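Local atomic coordinates of probable porin (Pseudomonas aeruginosa, PDB entry 2Y0H), a protein that probably acts as an outer-membrane porin of the OprD family, a beta-barrel channel through which small solutes cross the membrane. Residues S301-Y306 / R323-R328; G317-T322 / D347-I352; E341-T346 / R365-R370. One frame throughout, in Å; residues are numbered along the deposited sequence.

The three contacts lie side by side in the wall of one antiparallel beta-barrel. Contact 1 joins strands 300-309 and 318-330, contact 2 the latter to 339-351, and contact 3 strands 339-351 and 361-371. The centres of contacts 1 and 3 are about 10 Å apart, those of 2 and 3 about 17 Å, and those of 1 and 2 about 20 Å. Backbone pairing continues between contacts 1 and 3, with Gly327 N 2.7 Å from Glu341 O. Contacts 2 and 3 share a salt bridge on the inner wall, Asp347 OD2 to Arg365 NH2 at 3.0 Å. One detergent molecule lies beside both Gln326 and Trp342, bridging contacts 1 and 3; another lies over Tyr350.

Contact 1 of 3, residues S301-Y306 / R323-R328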
loop_
_atom_site.group_PDB
_atom_site.type_symbol
_atom_site.label_atom_id
_atom_site.label_comp_id
_atom_site.label_asym_id
_atom_site.label_seq_id
_atom_site.Cartn_x
_atom_site.Cartn_y
_atom_site.Cartn_z
ATOM N N SER A 301 -10.913 15.836 -3.538
ATOM C CA SER A 301 -10.238 15.502 -4.787
ATOM C C SER A 301 -11.040 14.520 -5.604
ATOM O O SER A 301 -11.832 13.735 -5.067
ATOM C CB SER A 301 -8.834 14.935 -4.525
ATOM O OG SER A 301 -8.888 13.787 -3.689
ATOM N N TRP A 302 -10.836 14.582 -6.912
ATOM C CA TRP A 302 -11.448 13.640 -7.821
ATOM C C TRP A 302 -10.382 13.078 -8.747
ATOM O O TRP A 302 -9.341 13.702 -8.972
ATOM C CB TRP A 302 -12.585 14.302 -8.615
ATOM C CG TRP A 302 -12.206 15.581 -9.322
ATOM C CD1 TRP A 302 -12.348 16.863 -8.846
ATOM C CD2 TRP A 302 -11.639 15.705 -10.629
ATOM N NE1 TRP A 302 -11.905 17.772 -9.781
ATOM C CE2 TRP A 302 -11.465 17.091 -10.884
ATOM C CE3 TRP A 302 -11.272 14.786 -11.616
ATOM C CZ2 TRP A 302 -10.932 17.572 -12.079
ATOM C CZ3 TRP A 302 -10.741 15.270 -12.807
ATOM C CH2 TRP A 302 -10.575 16.652 -13.026
ATOM N N GLN A 303 -10.652 11.895 -9.286
ATOM C CA GLN A 303 -9.693 11.193 -10.111
ATOM C C GLN A 303 -10.344 10.730 -11.410
ATOM O O GLN A 303 -11.518 10.352 -11.428
ATOM C CB GLN A 303 -9.130 9.974 -9.350
ATOM C CG GLN A 303 -8.323 9.039 -10.235
ATOM C CD GLN A 303 -7.745 7.808 -9.536
ATOM O OE1 GLN A 303 -7.078 7.002 -10.181
ATOM N NE2 GLN A 303 -7.982 7.667 -8.230
ATOM N N LEU A 304 -9.574 10.783 -12.489
ATOM C CA LEU A 304 -9.889 10.061 -13.718
ATOM C C LEU A 304 -8.712 9.138 -14.053
ATOM O O LEU A 304 -7.546 9.545 -13.987
ATOM C CB LEU A 304 -10.159 11.028 -14.876
ATOM C CG LEU A 304 -11.369 11.958 -14.701
ATOM C CD1 LEU A 304 -11.471 12.934 -15.869
ATOM C CD2 LEU A 304 -12.665 11.181 -14.540
ATOM N N ARG A 305 -9.022 7.892 -14.395
ATOM C CA ARG A 305 -7.999 6.901 -14.700
ATOM C C ARG A 305 -8.379 6.039 -15.905
ATOM O O ARG A 305 -9.526 5.605 -16.045
ATOM C CB ARG A 305 -7.766 6.003 -13.483
ATOM C CG ARG A 305 -6.864 4.816 -13.760
ATOM C CD ARG A 305 -6.625 3.974 -12.486
ATOM N NE ARG A 305 -5.905 2.749 -12.813
ATOM C CZ ARG A 305 -5.158 2.051 -11.957
ATOM N NH1 ARG A 305 -5.015 2.438 -10.682
ATOM N NH2 ARG A 305 -4.547 0.958 -12.390
ATOM N N TYR A 306 -7.398 5.771 -16.757
ATOM C CA TYR A 306 -7.604 4.906 -17.908
ATOM C C TYR A 306 -6.561 3.802 -17.939
ATOM O O TYR A 306 -5.380 4.059 -17.728
ATOM C CB TYR A 306 -7.532 5.712 -19.201
ATOM C CG TYR A 306 -7.570 4.845 -20.434
ATOM C CD1 TYR A 306 -8.730 4.166 -20.795
ATOM C CD2 TYR A 306 -6.443 4.683 -21.226
ATOM C CE1 TYR A 306 -8.764 3.362 -21.916
ATOM C CE2 TYR A 306 -6.474 3.889 -22.350
ATOM C CZ TYR A 306 -7.632 3.229 -22.688
ATOM O OH TYR A 306 -7.655 2.433 -23.803
ATOM N N ARG A 323 -3.521 8.330 -15.115
ATOM C CA ARG A 323 -4.522 8.816 -14.194
ATOM C C ARG A 323 -4.190 10.245 -13.800
ATOM O O ARG A 323 -3.037 10.669 -13.864
ATOM C CB ARG A 323 -4.608 7.905 -12.959
ATOM C CG ARG A 323 -3.295 7.789 -12.185
ATOM C CD ARG A 323 -3.387 6.778 -11.030
ATOM N NE ARG A 323 -2.094 6.605 -10.371
ATOM C CZ ARG A 323 -1.798 5.611 -9.542
ATOM N NH1 ARG A 323 -2.698 4.680 -9.259
ATOM N NH2 ARG A 323 -0.591 5.546 -9.007
ATOM N N TYR A 324 -5.217 10.982 -13.404
ATOM C CA TYR A 324 -5.074 12.374 -13.045
ATOM C C TYR A 324 -5.953 12.617 -11.829
ATOM O O TYR A 324 -7.100 12.174 -11.778
ATOM C CB TYR A 324 -5.502 13.267 -14.218
ATOM C CG TYR A 324 -5.602 14.741 -13.884
ATOM C CD1 TYR A 324 -4.506 15.584 -14.022
ATOM C CD2 TYR A 324 -6.793 15.288 -13.433
ATOM C CE1 TYR A 324 -4.598 16.935 -13.723
ATOM C CE2 TYR A 324 -6.895 16.634 -13.133
ATOM C CZ TYR A 324 -5.793 17.451 -13.282
ATOM O OH TYR A 324 -5.894 18.790 -12.974
ATOM N N VAL A 325 -5.400 13.300 -10.837
ATOM C CA VAL A 325 -6.138 13.629 -9.630
ATOM C C VAL A 325 -5.966 15.105 -9.358
ATOM O O VAL A 325 -4.862 15.640 -9.460
ATOM C CB VAL A 325 -5.608 12.854 -8.417
ATOM C CG1 VAL A 325 -6.265 13.376 -7.131
ATOM C CG2 VAL A 325 -5.849 11.359 -8.595
ATOM N N GLN A 326 -7.056 15.760 -9.000
ATOM C CA GLN A 326 -7.033 17.188 -8.742
ATOM C C GLN A 326 -7.635 17.443 -7.370
ATOM O O GLN A 326 -8.750 16.995 -7.086
ATOM C CB GLN A 326 -7.837 17.906 -9.827
ATOM C CG GLN A 326 -7.888 19.421 -9.696
ATOM C CD GLN A 326 -8.479 20.074 -10.938
ATOM O OE1 GLN A 326 -8.034 19.814 -12.054
ATOM N NE2 GLN A 326 -9.493 20.907 -10.749
ATOM N N GLY A 327 -6.897 18.158 -6.525
ATOM C CA GLY A 327 -7.317 18.430 -5.158
ATOM C C GLY A 327 -7.502 19.912 -4.843
ATOM O O GLY A 327 -6.833 20.769 -5.417
ATOM N N ARG A 328 -8.399 20.212 -3.911
ATOM C CA ARG A 328 -8.712 21.593 -3.563
ATOM C C ARG A 328 -9.118 21.709 -2.100
ATOM O O ARG A 328 -9.266 20.696 -1.405
ATOM C CB ARG A 328 -9.861 22.098 -4.443
ATOM C CG ARG A 328 -11.151 21.328 -4.228
ATOM C CD ARG A 328 -12.225 21.699 -5.251
ATOM N NE ARG A 328 -13.526 21.167 -4.848
ATOM C CZ ARG A 328 -13.923 19.917 -5.059
ATOM N NH1 ARG A 328 -13.112 19.061 -5.676
ATOM N NH2 ARG A 328 -15.124 19.520 -4.645
HETATM O O HOH W 1 -5.660 4.783 -9.315
#
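Val325 and Gln303 meet in the buried part, where Val325 CG2 lies 3.6 Å from Gln303 CB and its other methyl, CG1, reaches Ser301 CB at 4.0 Å. Burial here is completed by a loop that lays Met289 and Phe294 on Val325, while Asn287 bonds both Ser301 OG and Gln303 NE2. Farther along the same face a water accepts from Arg305 NH1 (2.8 Å) and Arg323 NH1 and donates to Gln303 OE1. The two guanidinium planes are nearly perpendicular, at 81°; Asp307 pairs with Arg305 and Asn345 accepts from Arg323 NE. Strands 300-309 and 318-330 form a beta hairpin of the barrel wall, and arginines on its inner face are consistent with the basic lining of OprD-type channels. Backbone bonds pair Trp302 with Gln326 and Leu304 with Tyr324, whose side chains all face outward. This side is more exposed, notably Leu304, yet Trp302 packs closely. With CG between its backbone N and carbonyl carbon (chi1 53°), Trp302 lies beside Gln326, whose CB sits over one ring face, 4.2 Å from the six-membered centroid. Trp302 CH2 reaches Tyr324 CE2 at 3.7 Å, the rings meeting obliquely, and Tyr324 OH donates in the carbonyl plane to Gln326 OE1 (2.5 Å).

Contact 2 of 3, residues G317-T322 / D347-I352; sequences GLNLMT and DLSYVI. With C8E ((hydroxyethyloxy)tri(ethyloxy)octane), chain D.
Tyr350 presents one ring face to a detergent molecule and an edge to Leu318. The ether oxygen O12 of the detergent lies above the rim of that face, 3.5 Å from Tyr350 CZ. At the edge, Leu318 CB comes within 3.5 Å of Tyr350 CD1, the two side chains crossing at about a right angle; Leu318 has CG anti to the backbone N (chi1 -173°), and its CD1 reaches Leu348 CD1 at 3.9 Å. On the other side of the sheet, the amide of Asn319 gives an N-H of ND2 to a water that also hydrogen-bonds Ser349 OG and donates to Gly317 O. Asp347 lies alongside Met321, its OD2 3.5 Å from the Met321 CE methyl, while Arg365 forms a salt bridge to the same oxygen. Five backbone hydrogen bonds hold the strands together. The last of them, Val351 N to Gly317 O at 2.7 Å, closes the pairing where Gly317, with phi 90°, leaves the turn. Gly317 O is thus gripped by both an amide and a water. Apolar and aromatic groups facing detergent, backed by polar groups facing inward, are characteristic of a porin barrel wall, here probably near the periplasmic end of the hairpin of strands 318-330 and 339-351.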
loop_
_atom_site.group_PDB
_atom_site.type_symbol
_atom_site.label_atom_id
_atom_site.label_comp_id
_atom_site.label_asym_id
_atom_site.label_seq_id
_atom_site.Cartn_x
_atom_site.Cartn_y
_atom_site.Cartn_z
ATOM N N GLY A 317 1.477 -8.770 -22.005
ATOM C CA GLY A 317 2.461 -8.340 -21.032
ATOM C C GLY A 317 2.694 -6.843 -21.022
ATOM O O GLY A 317 3.430 -6.326 -20.176
ATOM N N LEU A 318 2.089 -6.136 -21.968
ATOM C CA LEU A 318 2.237 -4.689 -22.015
ATOM C C LEU A 318 0.937 -4.010 -21.535
ATOM O O LEU A 318 -0.166 -4.393 -21.948
ATOM C CB LEU A 318 2.643 -4.227 -23.419
ATOM C CG LEU A 318 3.005 -2.744 -23.594
ATOM C CD1 LEU A 318 4.343 -2.394 -22.921
ATOM C CD2 LEU A 318 3.022 -2.363 -25.055
ATOM N N ASN A 319 1.072 -3.033 -20.638
ATOM C CA ASN A 319 -0.086 -2.326 -20.072
ATOM C C ASN A 319 0.179 -0.841 -19.923
ATOM O O ASN A 319 1.244 -0.439 -19.460
ATOM C CB ASN A 319 -0.490 -2.882 -18.698
ATOM C CG ASN A 319 -0.976 -4.318 -18.765
ATOM O OD1 ASN A 319 -2.153 -4.581 -19.038
ATOM N ND2 ASN A 319 -0.070 -5.259 -18.506
ATOM N N LEU A 320 -0.803 -0.038 -20.319
ATOM C CA LEU A 320 -0.776 1.401 -20.112
ATOM C C LEU A 320 -1.709 1.788 -18.962
ATOM O O LEU A 320 -2.856 1.336 -18.913
ATOM C CB LEU A 320 -1.233 2.107 -21.386
ATOM C CG LEU A 320 -1.513 3.604 -21.252
ATOM C CD1 LEU A 320 -0.218 4.351 -20.994
ATOM C CD2 LEU A 320 -2.219 4.146 -22.498
ATOM N N MET A 321 -1.219 2.603 -18.030
ATOM C CA MET A 321 -2.099 3.229 -17.034
ATOM C C MET A 321 -1.822 4.723 -16.993
ATOM O O MET A 321 -0.673 5.138 -16.876
ATOM C CB MET A 321 -1.914 2.618 -15.643
ATOM C CG MET A 321 -2.947 3.086 -14.578
ATOM S SD MET A 321 -2.730 4.771 -13.938
ATOM C CE MET A 321 -1.261 4.605 -12.911
ATOM N N THR A 322 -2.863 5.535 -17.129
ATOM C CA THR A 322 -2.702 6.969 -16.941
ATOM C C THR A 322 -3.853 7.494 -16.085
ATOM O O THR A 322 -5.011 7.114 -16.266
ATOM C CB THR A 322 -2.584 7.733 -18.277
ATOM O OG1 THR A 322 -2.196 9.092 -18.016
ATOM C CG2 THR A 322 -3.902 7.689 -19.054
ATOM N N ASP A 347 1.983 5.268 -16.446
ATOM C CA ASP A 347 2.826 4.096 -16.281
ATOM C C ASP A 347 2.735 3.236 -17.523
ATOM O O ASP A 347 1.646 2.974 -18.028
ATOM C CB ASP A 347 2.397 3.281 -15.060
ATOM C CG ASP A 347 2.653 4.009 -13.771
ATOM O OD1 ASP A 347 3.461 4.957 -13.807
ATOM O OD2 ASP A 347 2.068 3.641 -12.728
ATOM N N LEU A 348 3.885 2.819 -18.029
ATOM C CA LEU A 348 3.916 1.794 -19.043
ATOM C C LEU A 348 4.648 0.626 -18.424
ATOM O O LEU A 348 5.773 0.760 -17.948
ATOM C CB LEU A 348 4.624 2.291 -20.300
ATOM C CG LEU A 348 4.535 1.383 -21.528
ATOM C CD1 LEU A 348 3.085 1.166 -21.972
ATOM C CD2 LEU A 348 5.379 1.948 -22.662
ATOM N N SER A 349 3.997 -0.520 -18.393
ATOM C CA SER A 349 4.598 -1.675 -17.775
ATOM C C SER A 349 4.649 -2.822 -18.782
ATOM O O SER A 349 3.734 -2.995 -19.590
ATOM C CB SER A 349 3.828 -2.062 -16.510
ATOM O OG SER A 349 2.849 -3.040 -16.782
ATOM N N TYR A 350 5.728 -3.593 -18.738
ATOM C CA TYR A 350 5.905 -4.696 -19.669
ATOM C C TYR A 350 6.516 -5.901 -18.976
ATOM O O TYR A 350 7.622 -5.820 -18.446
ATOM C CB TYR A 350 6.780 -4.274 -20.855
ATOM C CG TYR A 350 6.862 -5.333 -21.931
ATOM C CD1 TYR A 350 5.711 -5.767 -22.581
ATOM C CD2 TYR A 350 8.078 -5.906 -22.295
ATOM C CE1 TYR A 350 5.762 -6.731 -23.551
ATOM C CE2 TYR A 350 8.138 -6.888 -23.280
ATOM C CZ TYR A 350 6.973 -7.291 -23.903
ATOM O OH TYR A 350 6.998 -8.261 -24.877
ATOM N N VAL A 351 5.783 -7.009 -18.962
ATOM C CA VAL A 351 6.327 -8.273 -18.514
ATOM C C VAL A 351 6.883 -9.031 -19.721
ATOM O O VAL A 351 6.140 -9.443 -20.620
ATOM C CB VAL A 351 5.279 -9.131 -17.805
ATOM C CG1 VAL A 351 5.926 -10.418 -17.281
ATOM C CG2 VAL A 351 4.618 -8.341 -16.655
ATOM N N ILE A 352 8.200 -9.189 -19.749
ATOM C CA ILE A 352 8.858 -9.896 -20.843
ATOM C C ILE A 352 8.325 -11.324 -20.954
ATOM O O ILE A 352 8.322 -12.073 -19.975
ATOM C CB ILE A 352 10.373 -9.879 -20.663
ATOM C CG1 ILE A 352 10.873 -8.427 -20.737
ATOM C CG2 ILE A 352 11.058 -10.754 -21.720
ATOM C CD1 ILE A 352 12.313 -8.230 -20.258
HETATM C C8 C8E D . 8.259 -1.399 -23.373
HETATM O O9 C8E D . 8.051 -1.567 -24.758
HETATM C C10 C8E D . 8.700 -2.721 -25.258
HETATM C C11 C8E D . 7.736 -3.537 -26.114
HETATM O O12 C8E D . 8.180 -4.877 -26.203
HETATM O O HOH W 2 2.438 -5.560 -17.561
#

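Contact 3 of 3, residues E341-T346 / R365-R370. With C8E ((hydroxyethyloxy)tri(ethyloxy)octane), chain L.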
loop_
_atom_site.group_PDB
_atom_site.type_symbol
_atom_site.label_atom_id
_atom_site.label_comp_id
_atom_site.label_asym_id
_atom_site.label_seq_id
_atom_site.Cartn_x
_atom_site.Cartn_y
_atom_site.Cartn_z
ATOM N N GLU A 341 -3.919 21.322 -5.598
ATOM C CA GLU A 341 -2.854 20.554 -6.221
ATOM C C GLU A 341 -3.418 19.622 -7.282
ATOM O O GLU A 341 -4.607 19.286 -7.264
ATOM C CB GLU A 341 -2.074 19.754 -5.158
ATOM C CG GLU A 341 -2.905 18.682 -4.433
ATOM C CD GLU A 341 -2.202 18.068 -3.214
ATOM O OE1 GLU A 341 -1.024 18.371 -2.966
ATOM O OE2 GLU A 341 -2.840 17.284 -2.488
ATOM N N TRP A 342 -2.563 19.203 -8.204
ATOM C CA TRP A 342 -2.924 18.150 -9.137
ATOM C C TRP A 342 -1.740 17.241 -9.451
ATOM O O TRP A 342 -0.582 17.645 -9.337
ATOM C CB TRP A 342 -3.539 18.712 -10.421
ATOM C CG TRP A 342 -2.663 19.534 -11.311
ATOM C CD1 TRP A 342 -2.622 20.900 -11.374
ATOM C CD2 TRP A 342 -1.748 19.062 -12.323
ATOM N NE1 TRP A 342 -1.728 21.305 -12.341
ATOM C CE2 TRP A 342 -1.179 20.200 -12.937
ATOM C CE3 TRP A 342 -1.346 17.796 -12.752
ATOM C CZ2 TRP A 342 -0.232 20.108 -13.960
ATOM C CZ3 TRP A 342 -0.401 17.702 -13.773
ATOM C CH2 TRP A 342 0.143 18.854 -14.367
ATOM N N GLU A 343 -2.036 16.007 -9.833
ATOM C CA GLU A 343 -0.989 15.081 -10.207
ATOM C C GLU A 343 -1.446 14.231 -11.379
ATOM O O GLU A 343 -2.608 13.835 -11.457
ATOM C CB GLU A 343 -0.591 14.193 -9.026
ATOM C CG GLU A 343 0.648 13.320 -9.284
ATOM C CD GLU A 343 1.154 12.568 -8.034
ATOM O OE1 GLU A 343 0.953 13.064 -6.902
ATOM O OE2 GLU A 343 1.756 11.481 -8.194
ATOM N N ARG A 344 -0.532 13.974 -12.300
ATOM C CA ARG A 344 -0.768 12.994 -13.335
ATOM C C ARG A 344 0.296 11.904 -13.235
ATOM O O ARG A 344 1.456 12.193 -12.972
ATOM C CB ARG A 344 -0.744 13.650 -14.716
ATOM C CG ARG A 344 -0.689 12.659 -15.872
ATOM C CD ARG A 344 -1.822 12.910 -16.845
ATOM N NE ARG A 344 -2.065 14.342 -17.005
ATOM C CZ ARG A 344 -2.993 14.853 -17.806
ATOM N NH1 ARG A 344 -3.757 14.037 -18.526
ATOM N NH2 ARG A 344 -3.151 16.172 -17.888
ATOM N N ASN A 345 -0.127 10.656 -13.419
ATOM C CA ASN A 345 0.763 9.501 -13.429
ATOM C C ASN A 345 0.525 8.748 -14.717
ATOM O O ASN A 345 -0.617 8.432 -15.047
ATOM C CB ASN A 345 0.448 8.540 -12.276
ATOM C CG ASN A 345 0.839 9.081 -10.917
ATOM O OD1 ASN A 345 0.409 8.555 -9.887
ATOM N ND2 ASN A 345 1.655 10.120 -10.901
ATOM N N THR A 346 1.590 8.473 -15.458
ATOM C CA THR A 346 1.483 7.616 -16.618
ATOM C C THR A 346 2.486 6.492 -16.455
ATOM O O THR A 346 3.684 6.731 -16.303
ATOM C CB THR A 346 1.745 8.375 -17.927
ATOM O OG1 THR A 346 0.757 9.397 -18.089
ATOM C CG2 THR A 346 1.683 7.427 -19.109
ATOM N N ARG A 365 7.516 4.986 -15.253
ATOM C CA ARG A 365 6.518 5.842 -14.623
ATOM C C ARG A 365 6.866 7.304 -14.845
ATOM O O ARG A 365 7.978 7.734 -14.533
ATOM C CB ARG A 365 6.460 5.604 -13.113
ATOM C CG ARG A 365 6.516 4.155 -12.660
ATOM C CD ARG A 365 6.018 4.017 -11.217
ATOM N NE ARG A 365 4.598 4.345 -11.102
ATOM C CZ ARG A 365 3.910 4.329 -9.964
ATOM N NH1 ARG A 365 4.506 4.014 -8.823
ATOM N NH2 ARG A 365 2.624 4.639 -9.971
ATOM N N ASN A 366 5.908 8.069 -15.363
ATOM C CA ASN A 366 6.058 9.510 -15.484
ATOM C C ASN A 366 5.172 10.197 -14.463
ATOM O O ASN A 366 3.968 9.926 -14.376
ATOM C CB ASN A 366 5.728 9.986 -16.906
ATOM C CG ASN A 366 5.990 11.483 -17.105
ATOM O OD1 ASN A 366 6.695 12.121 -16.320
ATOM N ND2 ASN A 366 5.422 12.045 -18.172
ATOM N N ILE A 367 5.769 11.087 -13.683
ATOM C CA ILE A 367 5.043 11.778 -12.629
ATOM C C ILE A 367 5.066 13.292 -12.824
ATOM O O ILE A 367 6.125 13.904 -12.890
ATOM C CB ILE A 367 5.621 11.432 -11.253
ATOM C CG1 ILE A 367 5.522 9.930 -11.014
ATOM C CG2 ILE A 367 4.893 12.175 -10.155
ATOM C CD1 ILE A 367 6.082 9.493 -9.702
ATOM N N THR A 368 3.892 13.895 -12.921
ATOM C CA THR A 368 3.817 15.349 -13.005
ATOM C C THR A 368 2.904 15.853 -11.900
ATOM O O THR A 368 1.777 15.369 -11.747
ATOM C CB THR A 368 3.313 15.834 -14.383
ATOM O OG1 THR A 368 4.092 15.230 -15.422
ATOM C CG2 THR A 368 3.439 17.348 -14.493
ATOM N N TYR A 369 3.405 16.810 -11.125
ATOM C CA TYR A 369 2.698 17.323 -9.957
ATOM C C TYR A 369 2.879 18.826 -9.821
ATOM O O TYR A 369 3.989 19.329 -9.945
ATOM C CB TYR A 369 3.220 16.651 -8.683
ATOM C CG TYR A 369 2.750 17.317 -7.414
ATOM C CD1 TYR A 369 1.494 17.038 -6.891
ATOM C CD2 TYR A 369 3.558 18.230 -6.736
ATOM C CE1 TYR A 369 1.046 17.640 -5.725
ATOM C CE2 TYR A 369 3.125 18.841 -5.564
ATOM C CZ TYR A 369 1.868 18.540 -5.065
ATOM O OH TYR A 369 1.417 19.142 -3.915
ATOM N N ARG A 370 1.781 19.532 -9.563
ATOM C CA ARG A 370 1.809 20.976 -9.324
ATOM C C ARG A 370 0.894 21.325 -8.165
ATOM O O ARG A 370 -0.150 20.704 -7.993
ATOM C CB ARG A 370 1.338 21.744 -10.559
ATOM C CG ARG A 370 2.151 21.475 -11.791
ATOM C CD ARG A 370 3.522 22.103 -11.717
ATOM N NE ARG A 370 4.208 21.957 -13.000
ATOM C CZ ARG A 370 4.908 20.885 -13.342
ATOM N NH1 ARG A 370 5.026 19.872 -12.493
ATOM N NH2 ARG A 370 5.498 20.823 -14.524
HETATM C C7 C8E L . -6.044 23.136 -10.569
HETATM C C8 C8E L . -5.564 23.846 -9.305
HETATM O O9 C8E L . -4.260 23.403 -8.969
HETATM C C10 C8E L . -3.265 23.869 -9.865
HETATM C C11 C8E L . -2.068 24.426 -9.095
HETATM O O12 C8E L . -1.421 25.439 -9.839
#
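Trp342 and Arg370 pack side by side on the outer face of this strand pair, with Arg370 CB over the indole, 4.0 Å from the five-membered centroid, and CG 3.5 Å from Trp342 CZ2. The far end of the indole also meets Thr368, CH2 to CG2 at 3.6 Å. On the inner face, Tyr369 OH donates to the anti lone pair of Glu341 OE1 at 2.7 Å; Tyr369 reaches it with CG anti to the backbone N (chi1 168°). Farther along, Asn345 ND2 gives a hydrogen to Glu343 OE2 (3.0 Å) and packs against Ile367. Six backbone hydrogen bonds fix the register of these side chains. A second shell positions them: Arg296 forms a salt bridge with Glu341, the backbone amides of Tyr291 and Gln292 bond the Glu343 carboxylate, and the Ala290 amide bonds Asn345 OD1. Outside, Asp378 pairs with Arg370, whose NH1 bonds the Tyr369 carbonyl oxygen from above its plane, and a detergent carbon, C10, lies 3.4 Å from Trp342 CD1 at the ring edge. The Glu343 and Asn345 bonds to backbone amides of residues 290-292 are consistent with a loop folded into the barrel, as in OprD-family channels, while the tryptophan against detergent marks the outer wall.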